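Local coordinates for DNA mismatch repair protein MutS (Thermus aquaticus, PDB 1EWQ), which recognises mismatched DNA as an early step of mismatch repair and has a weak ATPase activity, at residues 328-333 with 349-354; 335-340 with 516-521; 553-558 with 569-574. All blocks are in the same frame, centred on the assembly; numbering follows the deposited sequence.

Contact 1 of 3, residues 328-333 with 349-354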
loop_
_atom_site.group_PDB
_atom_site.type_symbol
_atom_site.label_atom_id
_atom_site.label_comp_id
_atom_site.label_asym_id
_atom_site.label_seq_id
_atom_site.Cartn_x
_atom_site.Cartn_y
_atom_site.Cartn_z
ATOM N N ARG C 328 -4.203 -32.996 1.511
ATOM C CA ARG C 328 -3.528 -33.068 2.801
ATOM C C ARG C 328 -2.021 -33.266 2.682
ATOM O O ARG C 328 -1.351 -33.470 3.691
ATOM C CB ARG C 328 -4.114 -34.204 3.653
ATOM C CG ARG C 328 -5.553 -33.981 4.137
ATOM C CD ARG C 328 -6.088 -35.213 4.866
ATOM N NE ARG C 328 -5.439 -35.462 6.159
ATOM C CZ ARG C 328 -5.829 -34.926 7.317
ATOM N NH1 ARG C 328 -6.876 -34.104 7.357
ATOM N NH2 ARG C 328 -5.172 -35.206 8.441
ATOM N N LEU C 329 -1.480 -33.192 1.469
ATOM C CA LEU C 329 -0.043 -33.405 1.286
ATOM C C LEU C 329 0.821 -32.162 1.524
ATOM O O LEU C 329 0.668 -31.141 0.854
ATOM C CB LEU C 329 0.234 -33.944 -0.120
ATOM C CG LEU C 329 1.576 -34.649 -0.287
ATOM C CD1 LEU C 329 1.515 -35.984 0.429
ATOM C CD2 LEU C 329 1.899 -34.850 -1.761
ATOM N N ALA C 330 1.734 -32.246 2.482
ATOM C CA ALA C 330 2.619 -31.120 2.752
ATOM C C ALA C 330 3.622 -30.998 1.592
ATOM O O ALA C 330 3.648 -31.844 0.696
ATOM C CB ALA C 330 3.352 -31.337 4.074
ATOM N N ASP C 331 4.424 -29.935 1.609
ATOM C CA ASP C 331 5.448 -29.669 0.589
ATOM C C ASP C 331 6.689 -30.515 0.933
ATOM O O ASP C 331 7.567 -30.068 1.679
ATOM C CB ASP C 331 5.809 -28.172 0.625
ATOM C CG ASP C 331 6.790 -27.763 -0.473
ATOM O OD1 ASP C 331 7.567 -28.621 -0.950
ATOM O OD2 ASP C 331 6.791 -26.567 -0.840
ATOM N N LEU C 332 6.763 -31.727 0.393
ATOM C CA LEU C 332 7.876 -32.622 0.686
ATOM C C LEU C 332 9.228 -32.211 0.110
ATOM O O LEU C 332 10.279 -32.665 0.583
ATOM C CB LEU C 332 7.526 -34.042 0.244
ATOM C CG LEU C 332 6.676 -34.848 1.239
ATOM C CD1 LEU C 332 5.498 -34.019 1.717
ATOM C CD2 LEU C 332 6.219 -36.144 0.585
ATOM N N GLU C 333 9.203 -31.360 -0.908
ATOM C CA GLU C 333 10.427 -30.881 -1.518
ATOM C C GLU C 333 11.101 -29.869 -0.579
ATOM O O GLU C 333 12.307 -29.963 -0.318
ATOM C CB GLU C 333 10.122 -30.256 -2.883
ATOM C CG GLU C 333 11.290 -29.516 -3.508
ATOM C CD GLU C 333 11.029 -29.128 -4.957
ATOM O OE1 GLU C 333 9.888 -28.724 -5.279
ATOM O OE2 GLU C 333 11.971 -29.215 -5.768
ATOM N N LEU C 349 8.256 -32.656 11.151
ATOM C CA LEU C 349 8.147 -34.117 11.258
ATOM C C LEU C 349 6.691 -34.573 11.373
ATOM O O LEU C 349 6.333 -35.654 10.907
ATOM C CB LEU C 349 8.951 -34.641 12.457
ATOM C CG LEU C 349 10.469 -34.383 12.411
ATOM C CD1 LEU C 349 11.120 -34.945 13.660
ATOM C CD2 LEU C 349 11.076 -35.023 11.173
ATOM N N GLY C 350 5.853 -33.751 11.999
ATOM C CA GLY C 350 4.453 -34.108 12.127
ATOM C C GLY C 350 3.839 -34.088 10.742
ATOM O O GLY C 350 3.176 -35.042 10.322
ATOM N N ALA C 351 4.075 -32.994 10.024
ATOM C CA ALA C 351 3.561 -32.857 8.666
ATOM C C ALA C 351 4.119 -33.989 7.796
ATOM O O ALA C 351 3.410 -34.546 6.963
ATOM C CB ALA C 351 3.954 -31.496 8.092
ATOM N N LEU C 352 5.387 -34.333 8.005
ATOM C CA LEU C 352 6.012 -35.402 7.240
ATOM C C LEU C 352 5.274 -36.723 7.459
ATOM O O LEU C 352 4.925 -37.409 6.501
ATOM C CB LEU C 352 7.491 -35.560 7.627
ATOM C CG LEU C 352 8.230 -36.750 6.992
ATOM C CD1 LEU C 352 8.051 -36.746 5.472
ATOM C CD2 LEU C 352 9.704 -36.691 7.357
ATOM N N ARG C 353 5.039 -37.076 8.720
ATOM C CA ARG C 353 4.325 -38.308 9.050
ATOM C C ARG C 353 2.936 -38.310 8.413
ATOM O O ARG C 353 2.515 -39.310 7.841
ATOM C CB ARG C 353 4.182 -38.460 10.569
ATOM C CG ARG C 353 3.342 -39.659 10.988
ATOM C CD ARG C 353 3.087 -39.652 12.482
ATOM N NE ARG C 353 2.341 -38.462 12.872
ATOM C CZ ARG C 353 2.163 -38.069 14.128
ATOM N NH1 ARG C 353 2.680 -38.774 15.130
ATOM N NH2 ARG C 353 1.472 -36.968 14.387
ATOM N N ARG C 354 2.221 -37.195 8.527
ATOM C CA ARG C 354 0.891 -37.101 7.937
ATOM C C ARG C 354 0.961 -37.406 6.443
ATOM O O ARG C 354 0.165 -38.189 5.916
ATOM C CB ARG C 354 0.294 -35.701 8.152
ATOM C CG ARG C 354 -0.941 -35.445 7.278
ATOM C CD ARG C 354 -1.709 -34.162 7.608
ATOM N NE ARG C 354 -0.920 -32.928 7.582
ATOM C CZ ARG C 354 -0.063 -32.578 6.625
ATOM N NH1 ARG C 354 0.152 -33.375 5.588
ATOM N NH2 ARG C 354 0.556 -31.402 6.687
#

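Contact 2 of 3, residues 335-340 with 516-521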
loop_
_atom_site.group_PDB
_atom_site.type_symbol
_atom_site.label_atom_id
_atom_site.label_comp_id
_atom_site.label_asym_id
_atom_site.label_seq_id
_atom_site.Cartn_x
_atom_site.Cartn_y
_atom_site.Cartn_z
ATOM N N LEU C 335 10.456 -29.619 2.539
ATOM C CA LEU C 335 10.632 -30.345 3.792
ATOM C C LEU C 335 11.965 -31.113 3.708
ATOM O O LEU C 335 12.734 -31.173 4.673
ATOM C CB LEU C 335 9.452 -31.303 3.984
ATOM C CG LEU C 335 9.075 -31.755 5.395
ATOM C CD1 LEU C 335 10.178 -32.628 5.997
ATOM C CD2 LEU C 335 8.832 -30.519 6.250
ATOM N N ALA C 336 12.241 -31.682 2.540
ATOM C CA ALA C 336 13.483 -32.415 2.327
ATOM C C ALA C 336 14.690 -31.488 2.514
ATOM O O ALA C 336 15.672 -31.855 3.170
ATOM C CB ALA C 336 13.495 -33.011 0.923
ATOM N N THR C 337 14.592 -30.287 1.940
ATOM C CA THR C 337 15.646 -29.276 2.016
ATOM C C THR C 337 15.922 -28.854 3.457
ATOM O O THR C 337 17.083 -28.724 3.862
ATOM C CB THR C 337 15.279 -28.008 1.193
ATOM O OG1 THR C 337 15.029 -28.371 -0.173
ATOM C CG2 THR C 337 16.415 -26.990 1.238
ATOM N N ARG C 338 14.864 -28.627 4.232
ATOM C CA ARG C 338 15.045 -28.235 5.623
ATOM C C ARG C 338 15.702 -29.392 6.376
ATOM O O ARG C 338 16.555 -29.178 7.238
ATOM C CB ARG C 338 13.703 -27.859 6.265
ATOM C CG ARG C 338 13.135 -26.540 5.744
ATOM C CD ARG C 338 11.813 -26.161 6.391
ATOM N NE ARG C 338 11.938 -25.787 7.796
ATOM C CZ ARG C 338 12.567 -24.699 8.253
ATOM N NH1 ARG C 338 13.155 -23.844 7.420
ATOM N NH2 ARG C 338 12.594 -24.455 9.562
ATOM N N LEU C 339 15.305 -30.618 6.043
ATOM C CA LEU C 339 15.890 -31.794 6.667
ATOM C C LEU C 339 17.385 -31.842 6.365
ATOM O O LEU C 339 18.203 -31.975 7.274
ATOM C CB LEU C 339 15.221 -33.077 6.153
ATOM C CG LEU C 339 13.907 -33.514 6.821
ATOM C CD1 LEU C 339 13.239 -34.612 6.015
ATOM C CD2 LEU C 339 14.202 -33.984 8.247
ATOM N N GLU C 340 17.731 -31.726 5.082
ATOM C CA GLU C 340 19.128 -31.784 4.653
ATOM C C GLU C 340 19.973 -30.674 5.267
ATOM O O GLU C 340 21.159 -30.872 5.524
ATOM C CB GLU C 340 19.236 -31.704 3.117
ATOM C CG GLU C 340 18.535 -32.831 2.368
ATOM C CD GLU C 340 18.358 -32.538 0.883
ATOM O OE1 GLU C 340 18.335 -31.349 0.504
ATOM O OE2 GLU C 340 18.219 -33.497 0.095
ATOM N N ALA C 516 14.423 -39.721 -1.175
ATOM C CA ALA C 516 13.172 -40.402 -1.510
ATOM C C ALA C 516 12.030 -39.397 -1.372
ATOM O O ALA C 516 11.059 -39.431 -2.125
ATOM C CB ALA C 516 12.942 -41.610 -0.584
ATOM N N LEU C 517 12.157 -38.495 -0.409
ATOM C CA LEU C 517 11.143 -37.475 -0.205
ATOM C C LEU C 517 11.056 -36.586 -1.440
ATOM O O LEU C 517 9.973 -36.336 -1.934
ATOM C CB LEU C 517 11.476 -36.634 1.026
ATOM C CG LEU C 517 10.818 -37.052 2.343
ATOM C CD1 LEU C 517 10.990 -38.527 2.568
ATOM C CD2 LEU C 517 11.429 -36.245 3.492
ATOM N N ARG C 518 12.195 -36.110 -1.933
ATOM C CA ARG C 518 12.203 -35.265 -3.125
ATOM C C ARG C 518 11.539 -35.995 -4.295
ATOM O O ARG C 518 10.677 -35.451 -4.980
ATOM C CB ARG C 518 13.634 -34.896 -3.512
ATOM C CG ARG C 518 14.327 -33.949 -2.545
ATOM C CD ARG C 518 15.738 -33.568 -3.029
ATOM N NE ARG C 518 16.321 -32.538 -2.178
ATOM C CZ ARG C 518 15.990 -31.253 -2.237
ATOM N NH1 ARG C 518 15.083 -30.827 -3.121
ATOM N NH2 ARG C 518 16.548 -30.389 -1.396
ATOM N N GLU C 519 11.965 -37.232 -4.506
ATOM C CA GLU C 519 11.457 -38.096 -5.566
ATOM C C GLU C 519 9.939 -38.260 -5.485
ATOM O O GLU C 519 9.241 -38.131 -6.491
ATOM C CB GLU C 519 12.170 -39.452 -5.461
ATOM C CG GLU C 519 11.529 -40.607 -6.186
ATOM C CD GLU C 519 12.434 -41.835 -6.208
ATOM O OE1 GLU C 519 13.102 -42.121 -5.176
ATOM O OE2 GLU C 519 12.472 -42.519 -7.259
ATOM N N ALA C 520 9.430 -38.539 -4.285
ATOM C CA ALA C 520 7.992 -38.689 -4.094
ATOM C C ALA C 520 7.334 -37.341 -4.397
ATOM O O ALA C 520 6.225 -37.272 -4.929
ATOM C CB ALA C 520 7.695 -39.104 -2.663
ATOM N N ALA C 521 8.033 -36.267 -4.055
ATOM C CA ALA C 521 7.526 -34.926 -4.293
ATOM C C ALA C 521 7.434 -34.589 -5.780
ATOM O O ALA C 521 6.471 -33.944 -6.204
ATOM C CB ALA C 521 8.402 -33.894 -3.572
#

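Contact 3 of 3, residues 553-558 with 569-574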
loop_
_atom_site.group_PDB
_atom_site.type_symbol
_atom_site.label_atom_id
_atom_site.label_comp_id
_atom_site.label_asym_id
_atom_site.label_seq_id
_atom_site.Cartn_x
_atom_site.Cartn_y
_atom_site.Cartn_z
ATOM N N ILE C 553 -9.397 -22.929 -35.116
ATOM C CA ILE C 553 -10.104 -22.879 -33.852
ATOM C C ILE C 553 -11.591 -22.642 -34.072
ATOM O O ILE C 553 -11.984 -21.667 -34.713
ATOM C CB ILE C 553 -9.552 -21.739 -32.957
ATOM C CG1 ILE C 553 -8.044 -21.918 -32.746
ATOM C CG2 ILE C 553 -10.280 -21.727 -31.625
ATOM C CD1 ILE C 553 -7.403 -20.823 -31.892
ATOM N N ARG C 554 -12.413 -23.538 -33.543
ATOM C CA ARG C 554 -13.854 -23.391 -33.653
ATOM C C ARG C 554 -14.402 -23.002 -32.286
ATOM O O ARG C 554 -14.154 -23.685 -31.295
ATOM C CB ARG C 554 -14.515 -24.698 -34.117
ATOM C CG ARG C 554 -16.017 -24.539 -34.437
ATOM C CD ARG C 554 -16.661 -25.814 -35.013
ATOM N NE ARG C 554 -16.916 -26.842 -33.999
ATOM C CZ ARG C 554 -16.344 -28.041 -33.995
ATOM N NH1 ARG C 554 -15.483 -28.364 -34.952
ATOM N NH2 ARG C 554 -16.631 -28.922 -33.041
ATOM N N ALA C 555 -15.134 -21.894 -32.241
ATOM C CA ALA C 555 -15.741 -21.416 -31.008
ATOM C C ALA C 555 -14.767 -21.234 -29.851
ATOM O O ALA C 555 -15.006 -21.734 -28.749
ATOM C CB ALA C 555 -16.882 -22.362 -30.585
ATOM N N GLY C 556 -13.679 -20.507 -30.099
ATOM C CA GLY C 556 -12.713 -20.258 -29.048
ATOM C C GLY C 556 -13.168 -19.104 -28.173
ATOM O O GLY C 556 -13.965 -18.269 -28.603
ATOM N N ARG C 557 -12.668 -19.055 -26.941
ATOM C CA ARG C 557 -13.031 -17.996 -26.016
ATOM C C ARG C 557 -11.841 -17.634 -25.131
ATOM O O ARG C 557 -10.951 -18.459 -24.899
ATOM C CB ARG C 557 -14.178 -18.438 -25.112
ATOM C CG ARG C 557 -14.979 -19.622 -25.611
ATOM C CD ARG C 557 -15.364 -20.464 -24.430
ATOM N NE ARG C 557 -15.211 -21.877 -24.696
ATOM C CZ ARG C 557 -15.030 -22.796 -23.758
ATOM N NH1 ARG C 557 -14.969 -22.453 -22.481
ATOM N NH2 ARG C 557 -14.936 -24.063 -24.102
ATOM N N HIS C 558 -11.833 -16.398 -24.636
ATOM C CA HIS C 558 -10.768 -15.941 -23.758
ATOM C C HIS C 558 -11.018 -16.668 -22.434
ATOM O O HIS C 558 -12.034 -16.443 -21.779
ATOM C CB HIS C 558 -10.850 -14.425 -23.566
ATOM C CG HIS C 558 -9.659 -13.842 -22.867
ATOM N ND1 HIS C 558 -9.291 -14.212 -21.590
ATOM C CD2 HIS C 558 -8.759 -12.908 -23.263
ATOM C CE1 HIS C 558 -8.219 -13.527 -21.227
ATOM N NE2 HIS C 558 -7.876 -12.730 -22.223
ATOM N N PRO C 569 -18.213 -16.885 -28.269
ATOM C CA PRO C 569 -17.141 -17.648 -28.912
ATOM C C PRO C 569 -16.888 -17.182 -30.350
ATOM O O PRO C 569 -17.752 -16.572 -30.970
ATOM C CB PRO C 569 -17.657 -19.090 -28.847
ATOM C CG PRO C 569 -18.560 -19.087 -27.631
ATOM C CD PRO C 569 -19.299 -17.775 -27.827
ATOM N N ASN C 570 -15.697 -17.463 -30.868
ATOM C CA ASN C 570 -15.348 -17.075 -32.229
ATOM C C ASN C 570 -14.412 -18.060 -32.877
ATOM O O ASN C 570 -13.648 -18.745 -32.205
ATOM C CB ASN C 570 -14.713 -15.686 -32.254
ATOM C CG ASN C 570 -15.731 -14.592 -32.431
ATOM O OD1 ASN C 570 -16.425 -14.538 -33.445
ATOM N ND2 ASN C 570 -15.828 -13.711 -31.448
ATOM N N ASP C 571 -14.482 -18.125 -34.198
ATOM C CA ASP C 571 -13.635 -19.029 -34.952
ATOM C C ASP C 571 -12.431 -18.270 -35.476
ATOM O O ASP C 571 -12.368 -17.041 -35.405
ATOM C CB ASP C 571 -14.383 -19.618 -36.158
ATOM C CG ASP C 571 -15.679 -20.309 -35.774
ATOM O OD1 ASP C 571 -15.811 -20.738 -34.613
ATOM O OD2 ASP C 571 -16.561 -20.435 -36.655
ATOM N N LEU C 572 -11.487 -19.030 -36.010
ATOM C CA LEU C 572 -10.290 -18.475 -36.594
ATOM C C LEU C 572 -9.531 -19.549 -37.340
ATOM O O LEU C 572 -9.328 -20.649 -36.824
ATOM C CB LEU C 572 -9.371 -17.866 -35.523
ATOM C CG LEU C 572 -8.066 -17.305 -36.101
ATOM C CD1 LEU C 572 -8.386 -16.204 -37.089
ATOM C CD2 LEU C 572 -7.173 -16.794 -34.984
ATOM N N GLU C 573 -9.148 -19.225 -38.568
ATOM C CA GLU C 573 -8.345 -20.099 -39.410
ATOM C C GLU C 573 -7.171 -19.245 -39.845
ATOM O O GLU C 573 -7.362 -18.112 -40.290
ATOM C CB GLU C 573 -9.110 -20.573 -40.637
ATOM C CG GLU C 573 -10.041 -21.717 -40.370
ATOM C CD GLU C 573 -10.249 -22.566 -41.602
ATOM O OE1 GLU C 573 -9.254 -23.135 -42.103
ATOM O OE2 GLU C 573 -11.399 -22.669 -42.070
HETATM N N MSE C 574 -5.966 -19.791 -39.707
HETATM C CA MSE C 574 -4.732 -19.083 -40.038
HETATM C C MSE C 574 -3.627 -20.039 -40.445
HETATM O O MSE C 574 -3.431 -21.086 -39.818
HETATM C CB MSE C 574 -4.214 -18.315 -38.827
HETATM C CG MSE C 574 -4.819 -16.971 -38.584
HETATM SE SE MSE C 574 -3.565 -16.012 -37.492
HETATM C CE MSE C 574 -2.354 -15.458 -38.854
#

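Contact 1 of 3, residues 328-333 with 349-354
Ala330 meets Ala351 and Arg354 where the turn leading into helix 332-340 lies against helix 346-366, two elements of the helical MutS domain III. The close-packed part is small. Ala330 CB points at the helix and sits 4.1 Å from Ala351 CB. Beside this, Arg354 NH2 lies 3.8 Å from Ala330 CB. Ser355 OG, from the next residue of the helix, is hydrogen-bonded to Ala330 N. The outer side is looser and mostly made of arginine. Arg354 CG stands anti to the backbone N (chi1 166°), and the chain bends at chi3. This bend turns the guanidinium back over its own helix, where Ala351 O lies 3.6 Å above one face near the rim. Arg354 NH1 also comes close to Arg328 O, but the approach is too short and badly angled to count as a hydrogen bond, so the placing there is doubtful. Arg328 is exposed, and its guanidinium stands almost perpendicular to that of Arg354, the planes 88° apart. With an alanine at Arg354, Ala330 CB would probably lose part of its cover and Arg328 its arginine neighbour. The side chains of the two arginines touch through Arg328 NH2 and Arg354 CD, 3.7 Å apart.

Contact 2 of 3, residues 335-340 with 516-521
Arg518 reaches across to Ala336, Thr337 and Glu340 between two nearly antiparallel helices of MutS domain III. The short axes run at 167° and approach to 9.5 Å. Arg518 CB starts the chain, and CG lies anti to the carbonyl carbon (chi1 -69°). That places Arg518 CG 3.7 Å from Ala336 CB. The chain then runs straight to NE, with CD passing near Glu340 OE2. Arg518 NE gives a nearly straight bond of 3.1 Å to Glu340 OE2, met on the syn side but tilted out of the carboxylate plane. Arg518 NH2 completes the salt bridge with Glu340 OE1, whose position is less certain. The carboxylate lies at the guanidinium edge, but the two planes are tilted by 36°. Arg518 NH2 also makes a weak bond to Thr337 OG1, 2.8 Å away. Thr337 OG1 has a stronger partner in Ser151 O. Arg518 NH1 bonds to Thr152 O. Ala336 CB sits over one face of the guanidinium, offset toward its rim. Next to this polar cluster, Leu517 CD2 packs against Leu339 CD1 at 3.5 Å, the two side chains crossing at about a right angle. Leu517 also touches Leu352 of helix 346-366, so helices 332-340, 514-540 and 346-366 meet at this leucine.

Contact 3 of 3, residues 553-558 with 569-574
Ile553 pairs with Leu572 at the start of an antiparallel strand pair that contains a beta bulge. Ile553 N bonds to Leu572 O at 2.8 Å, almost straight on to the carbonyl. Leu572 N returns a bond to Ile553 O, and Asp571 CA makes a CA-H...O contact with the same oxygen. At Arg554 and Ala555 the chain turns a corner. The Arg554 side chain runs beside that of Asp571, with Arg554 CG 3.8 Å from Asp571 OD1, but its guanidinium pairs with Glu612 and Glu613. Ala555 has a left-handed backbone (phi 54°, psi 52°) and lies in the bulge, where the register shifts by one between Ile553 and Gly556. Its N-H donates to the Asp571 carboxylate: Ala555 N to Asp571 OD1 is 2.7 Å, nearly straight at 166°. Asp571 OD1 thus serves an amide that lies between the two bridged pairs. Ala555 CB packs on Pro569 CB at 3.8 Å. Gly556 resumes the pairing with Asn570: Gly556 N bonds to Asn570 O at 2.7 Å, and Asn570 N bonds back to Gly556 O. A CB on Gly556 would clash with Ile553 CG2. Arg557 CG then lies against Pro569 CG. Strand 551-556 runs between strands 613-616 and 570-574 in a mixed sheet. Leu572 and Asn570 face helix 589-603, whose first residues end the predicted ATP-binding site, and the Asn570 amide bonds to the backbone of strand 723-730.

Contacts 1 and 2 belong to the same helical region. Both use helix 332-340, and they touch directly through Leu332 on Ala521. Contact 1 lies at the surface, with small apolar groups beside arginines at the surface and no hydrogen bond between its segments. Contact 2 is buried, and there an arginine is paired with a glutamate alongside leucine packing. Contact 3 is partly buried and shares no element with the other two. Its centre is 43 to 44 Å from theirs, in the ATPase part of the chain. Its cohesion comes mainly from backbone hydrogen bonds between strands, whereas side chains do the work in the helical pair.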